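Local coordinates for methylmalonyl-CoA carboxyltransferase 12S subunit (Propionibacterium freudenreichii, PDB 1ON3), which transfers the carboxyl group of methylmalonyl-CoA to the biotin of the 1.3S subunit, as the hexameric core of the transcarboxylase complex, at residues R47-N52 against E239-A244; T87-I92 against P96-S101. All blocks are in the same frame, centred on the assembly; numbering follows the deposited sequence.

Contact 1. Residues R47-N52 against E239-A244; sequences RERLNN and EDDDAA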
loop_
_atom_site.group_PDB
_atom_site.type_symbol
_atom_site.label_atom_id
_atom_site.label_comp_id
_atom_site.label_asym_id
_atom_site.label_seq_id
_atom_site.Cartn_x
_atom_site.Cartn_y
_atom_site.Cartn_z
ATOM N N ARG E 47 -26.168 -36.240 -0.305
ATOM C CA ARG E 47 -26.521 -35.670 0.984
ATOM C C ARG E 47 -25.958 -36.429 2.174
ATOM O O ARG E 47 -25.657 -35.825 3.200
ATOM C CB ARG E 47 -28.042 -35.499 1.077
ATOM C CG ARG E 47 -28.517 -34.409 0.109
ATOM C CD ARG E 47 -30.026 -34.308 -0.053
ATOM N NE ARG E 47 -30.347 -33.281 -1.044
ATOM C CZ ARG E 47 -30.379 -31.974 -0.792
ATOM N NH1 ARG E 47 -30.123 -31.509 0.433
ATOM N NH2 ARG E 47 -30.645 -31.129 -1.768
ATOM N N GLU E 48 -25.808 -37.744 2.044
ATOM C CA GLU E 48 -25.230 -38.527 3.130
ATOM C C GLU E 48 -23.769 -38.103 3.302
ATOM O O GLU E 48 -23.266 -38.003 4.417
ATOM C CB GLU E 48 -25.306 -40.024 2.810
ATOM C CG GLU E 48 -26.706 -40.597 2.948
ATOM C CD GLU E 48 -26.869 -41.951 2.272
ATOM O OE1 GLU E 48 -27.936 -42.560 2.446
ATOM O OE2 GLU E 48 -25.948 -42.401 1.560
ATOM N N ARG E 49 -23.093 -37.855 2.185
ATOM C CA ARG E 49 -21.687 -37.448 2.219
ATOM C C ARG E 49 -21.503 -36.138 2.979
ATOM O O ARG E 49 -20.621 -36.025 3.831
ATOM C CB ARG E 49 -21.144 -37.320 0.787
ATOM C CG ARG E 49 -20.884 -38.686 0.138
ATOM C CD ARG E 49 -20.710 -38.610 -1.391
ATOM N NE ARG E 49 -20.408 -39.929 -1.952
ATOM C CZ ARG E 49 -20.441 -40.232 -3.249
ATOM N NH1 ARG E 49 -20.760 -39.311 -4.151
ATOM N NH2 ARG E 49 -20.173 -41.468 -3.644
ATOM N N LEU E 50 -22.343 -35.151 2.686
ATOM C CA LEU E 50 -22.239 -33.882 3.385
ATOM C C LEU E 50 -22.610 -34.072 4.850
ATOM O O LEU E 50 -21.978 -33.507 5.739
ATOM C CB LEU E 50 -23.156 -32.840 2.743
ATOM C CG LEU E 50 -22.649 -32.296 1.411
ATOM C CD1 LEU E 50 -23.725 -31.417 0.764
ATOM C CD2 LEU E 50 -21.368 -31.501 1.657
ATOM N N ASN E 51 -23.626 -34.891 5.104
ATOM C CA ASN E 51 -24.058 -35.126 6.473
ATOM C C ASN E 51 -22.977 -35.829 7.285
ATOM O O ASN E 51 -22.835 -35.581 8.477
ATOM C CB ASN E 51 -25.342 -35.954 6.505
ATOM C CG ASN E 51 -25.955 -36.002 7.888
ATOM O OD1 ASN E 51 -26.308 -34.965 8.458
ATOM N ND2 ASN E 51 -26.077 -37.202 8.442
ATOM N N ASN E 52 -22.218 -36.706 6.630
ATOM C CA ASN E 52 -21.139 -37.441 7.280
ATOM C C ASN E 52 -19.893 -36.582 7.492
ATOM O O ASN E 52 -19.194 -36.716 8.498
ATOM C CB ASN E 52 -20.770 -38.672 6.448
ATOM C CG ASN E 52 -21.809 -39.773 6.552
ATOM O OD1 ASN E 52 -21.850 -40.693 5.734
ATOM N ND2 ASN E 52 -22.650 -39.683 7.564
ATOM N N GLU E 239 -10.536 -46.288 0.668
ATOM C CA GLU E 239 -11.280 -47.515 0.379
ATOM C C GLU E 239 -12.709 -47.236 -0.061
ATOM O O GLU E 239 -13.191 -47.810 -1.041
ATOM C CB GLU E 239 -11.308 -48.429 1.603
ATOM C CG GLU E 239 -10.155 -49.406 1.673
ATOM C CD GLU E 239 -10.144 -50.374 0.510
ATOM O OE1 GLU E 239 -11.173 -51.042 0.275
ATOM O OE2 GLU E 239 -9.102 -50.465 -0.168
ATOM N N ASP E 240 -13.395 -46.367 0.675
ATOM C CA ASP E 240 -14.772 -46.033 0.344
ATOM C C ASP E 240 -15.079 -44.627 0.831
ATOM O O ASP E 240 -14.180 -43.906 1.250
ATOM C CB ASP E 240 -15.740 -47.028 0.991
ATOM C CG ASP E 240 -15.466 -47.237 2.471
ATOM O OD1 ASP E 240 -14.952 -46.316 3.141
ATOM O OD2 ASP E 240 -15.776 -48.327 2.972
ATOM N N ASP E 241 -16.351 -44.250 0.801
ATOM C CA ASP E 241 -16.730 -42.915 1.226
ATOM C C ASP E 241 -16.483 -42.604 2.693
ATOM O O ASP E 241 -16.132 -41.475 3.015
ATOM C CB ASP E 241 -18.193 -42.647 0.877
ATOM C CG ASP E 241 -18.412 -42.526 -0.611
ATOM O OD1 ASP E 241 -19.584 -42.485 -1.049
ATOM O OD2 ASP E 241 -17.401 -42.473 -1.342
ATOM N N ASP E 242 -16.680 -43.573 3.590
ATOM C CA ASP E 242 -16.434 -43.303 5.015
ATOM C C ASP E 242 -14.951 -42.982 5.207
ATOM O O ASP E 242 -14.591 -42.098 5.980
ATOM C CB ASP E 242 -16.784 -44.506 5.884
ATOM C CG ASP E 242 -18.278 -44.695 6.065
ATOM O OD1 ASP E 242 -18.716 -45.865 6.046
ATOM O OD2 ASP E 242 -19.010 -43.694 6.248
ATOM N N ALA E 243 -14.099 -43.713 4.498
ATOM C CA ALA E 243 -12.658 -43.507 4.589
ATOM C C ALA E 243 -12.241 -42.169 3.987
ATOM O O ALA E 243 -11.313 -41.521 4.481
ATOM C CB ALA E 243 -11.929 -44.642 3.879
ATOM N N ALA E 244 -12.914 -41.765 2.911
ATOM C CA ALA E 244 -12.591 -40.514 2.239
ATOM C C ALA E 244 -12.949 -39.345 3.144
ATOM O O ALA E 244 -12.231 -38.342 3.190
ATOM C CB ALA E 244 -13.351 -40.410 0.905
#
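A buried salt bridge between Arg-49 and Asp-241 ties helix 46-53 to the first turn of helix 241-253, two helices that lie against the mixed sheet of the N-terminal carboxyltransferase domain, a crotonase-like fold. The CA atoms of Arg-49 and Asp-241 are 7.4 Å apart; CB of Asp-241 points toward helix 46-53, and only the far part of the arginine swings over to meet it. Its CG stands anti to the carbonyl carbon (chi1 -75°), and the chain then runs extended to NE, which carries the guanidinium across to the aspartate. NE and NH2 of Arg-49 each lie 2.8 Å from OD1 of Asp-241, a side-on grip on one oxygen. That oxygen lies practically in the guanidinium plane, but the carboxylate is turned 76° against it, so the two N-H groups arrive differently, NE from above the carboxylate plane and NH2 on the syn side. Both bonds are bent, near 145°, as two donors converge on one acceptor.

Around the pair, Gln-44 N gives OD1 of Asp-241 another donor, while Arg-49 NH1 makes a second salt bridge to Asp-138 on strand 133-139. The guanidinium is thus shared by two carboxylates, and its charge, with the N-H donors on OD1, would probably favour the ionised form of Asp-241. At the more exposed margin Asn-52 lies beside Asp-242, and the backbone O of Asn-52 accepts from Lys-249 NZ.

Helix 241-253 is capped at its start by Asp-240 in the N-cap position, where the backbone N of Ala-243 donates to OD1 of Asp-240 at 3.1 Å.

Contact 2. Residues T87-I92 against P96-S101; sequences TGRGTI and PVHAAS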
loop_
_atom_site.group_PDB
_atom_site.type_symbol
_atom_site.label_atom_id
_atom_site.label_comp_id
_atom_site.label_asym_id
_atom_site.label_seq_id
_atom_site.Cartn_x
_atom_site.Cartn_y
_atom_site.Cartn_z
ATOM N N THR E 87 -25.210 -27.697 -2.419
ATOM C CA THR E 87 -24.222 -26.708 -2.015
ATOM C C THR E 87 -24.614 -25.918 -0.770
ATOM O O THR E 87 -25.792 -25.630 -0.532
ATOM C CB THR E 87 -23.994 -25.698 -3.144
ATOM O OG1 THR E 87 -25.231 -25.042 -3.435
ATOM C CG2 THR E 87 -23.492 -26.397 -4.418
ATOM N N GLY E 88 -23.615 -25.544 0.021
ATOM C CA GLY E 88 -23.920 -24.781 1.212
ATOM C C GLY E 88 -22.738 -24.539 2.117
ATOM O O GLY E 88 -21.583 -24.730 1.726
ATOM N N ARG E 89 -23.057 -24.125 3.340
ATOM C CA ARG E 89 -22.074 -23.803 4.366
ATOM C C ARG E 89 -22.313 -24.688 5.592
ATOM O O ARG E 89 -23.449 -25.019 5.921
ATOM C CB ARG E 89 -22.218 -22.317 4.726
ATOM C CG ARG E 89 -21.107 -21.692 5.592
ATOM C CD ARG E 89 -21.304 -21.904 7.093
ATOM N NE ARG E 89 -20.515 -20.956 7.886
ATOM C CZ ARG E 89 -20.525 -20.901 9.218
ATOM N NH1 ARG E 89 -21.286 -21.741 9.912
ATOM N NH2 ARG E 89 -19.773 -20.007 9.860
ATOM N N GLY E 90 -21.233 -25.101 6.245
ATOM C CA GLY E 90 -21.362 -25.921 7.436
ATOM C C GLY E 90 -20.110 -25.741 8.265
ATOM O O GLY E 90 -19.351 -24.805 8.019
ATOM N N THR E 91 -19.893 -26.610 9.249
ATOM C CA THR E 91 -18.685 -26.525 10.054
ATOM C C THR E 91 -18.087 -27.917 10.208
ATOM O O THR E 91 -18.794 -28.922 10.107
ATOM C CB THR E 91 -18.949 -25.954 11.475
ATOM O OG1 THR E 91 -19.806 -26.843 12.196
ATOM C CG2 THR E 91 -19.592 -24.570 11.394
ATOM N N ILE E 92 -16.775 -27.971 10.416
ATOM C CA ILE E 92 -16.091 -29.243 10.636
ATOM C C ILE E 92 -15.293 -28.965 11.906
ATOM O O ILE E 92 -14.413 -28.102 11.929
ATOM C CB ILE E 92 -15.176 -29.619 9.449
ATOM C CG1 ILE E 92 -16.038 -29.983 8.225
ATOM C CG2 ILE E 92 -14.271 -30.790 9.839
ATOM C CD1 ILE E 92 -15.243 -30.220 6.927
ATOM N N PRO E 96 -15.769 -23.128 10.169
ATOM C CA PRO E 96 -16.666 -22.836 9.048
ATOM C C PRO E 96 -16.065 -23.318 7.723
ATOM O O PRO E 96 -14.869 -23.121 7.470
ATOM C CB PRO E 96 -16.768 -21.305 9.082
ATOM C CG PRO E 96 -16.504 -20.974 10.542
ATOM C CD PRO E 96 -15.357 -21.890 10.852
ATOM N N VAL E 97 -16.889 -23.949 6.890
ATOM C CA VAL E 97 -16.455 -24.401 5.570
ATOM C C VAL E 97 -17.614 -24.262 4.594
ATOM O O VAL E 97 -18.761 -24.102 5.011
ATOM C CB VAL E 97 -16.019 -25.905 5.540
ATOM C CG1 VAL E 97 -14.784 -26.134 6.406
ATOM C CG2 VAL E 97 -17.177 -26.806 5.971
ATOM N N HIS E 98 -17.296 -24.298 3.303
ATOM C CA HIS E 98 -18.289 -24.273 2.232
ATOM C C HIS E 98 -18.056 -25.571 1.462
ATOM O O HIS E 98 -16.914 -26.020 1.327
ATOM C CB HIS E 98 -18.106 -23.057 1.325
ATOM C CG HIS E 98 -18.574 -21.783 1.953
ATOM N ND1 HIS E 98 -17.826 -21.090 2.886
ATOM C CD2 HIS E 98 -19.751 -21.123 1.847
ATOM C CE1 HIS E 98 -18.528 -20.058 3.326
ATOM N NE2 HIS E 98 -19.701 -20.058 2.713
ATOM N N ALA E 99 -19.124 -26.176 0.952
ATOM C CA ALA E 99 -18.981 -27.459 0.262
ATOM C C ALA E 99 -20.007 -27.675 -0.839
ATOM O O ALA E 99 -21.062 -27.034 -0.853
ATOM C CB ALA E 99 -19.092 -28.590 1.284
ATOM N N ALA E 100 -19.673 -28.575 -1.761
ATOM C CA ALA E 100 -20.555 -28.934 -2.865
ATOM C C ALA E 100 -20.533 -30.455 -2.954
ATOM O O ALA E 100 -19.515 -31.093 -2.667
ATOM C CB ALA E 100 -20.065 -28.325 -4.164
ATOM N N SER E 101 -21.649 -31.048 -3.354
ATOM C CA SER E 101 -21.702 -32.502 -3.428
ATOM C C SER E 101 -22.585 -32.879 -4.608
ATOM O O SER E 101 -23.784 -32.608 -4.597
ATOM C CB SER E 101 -22.264 -33.052 -2.110
ATOM O OG SER E 101 -22.159 -34.459 -2.018
#
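Strands 85-92 and 95-102 form an antiparallel beta hairpin whose short segments are twisted to 135°, with Gly-88 facing Ala-99 and Gly-90 facing Val-97 as hydrogen-bonded pairs. The shortest of the four backbone bonds runs from Val-97 N to Gly-90 O at 2.8 Å.

Arg-89, His-98 and Pro-96 share one face of the sheet. CG of Arg-89 lies over the imidazole in a CH-pi contact, 3.9 Å from the centroid of the His-98 ring and displaced toward its rim. The arginine then bends at chi2 (-85°) and runs alongside Pro-96, bringing NH2 within 3.4 Å of the proline CB, which sits over one guanidinium face. ND1 of His-98 bonds to Thr-131 OG1, helping to fix the ring, and Met-505 of a neighbouring subunit packs on Arg-89. Cut back to an alanine, Arg-89 would probably leave the His-98 ring face and the side of Pro-96 uncovered, and Met-505 without this contact.

On the reverse face Gly-88 and Gly-90 bring no side chains; Val-97 there turns CG2 to CD1 of Ile-92, 4.0 Å away. Backbone bonds thus set the pairing, while the arginine contributes methylenes and a guanidinium face rather than a salt bridge.

Both contacts belong to the N-terminal carboxyltransferase domain and meet at helix 46-53. Leu-50 on that helix packs its CD1 against CB of Ser-101 at 3.6 Å and its CD2 against Ala-99, so the helix bridged in contact 1 also covers the hairpin of contact 2. Contact 2 is largely buried, buries 476 Å², both sides summed, and joins neighbouring strands through regular backbone bonds. Contact 1 buries 119 Å² on the same count, runs from a buried ion pair to an exposed margin, and joins distant parts of the chain through side chains alone. Each features an arginine: Arg-49 works through its charged N-H edge, Arg-89 through its aliphatic stem and flat face.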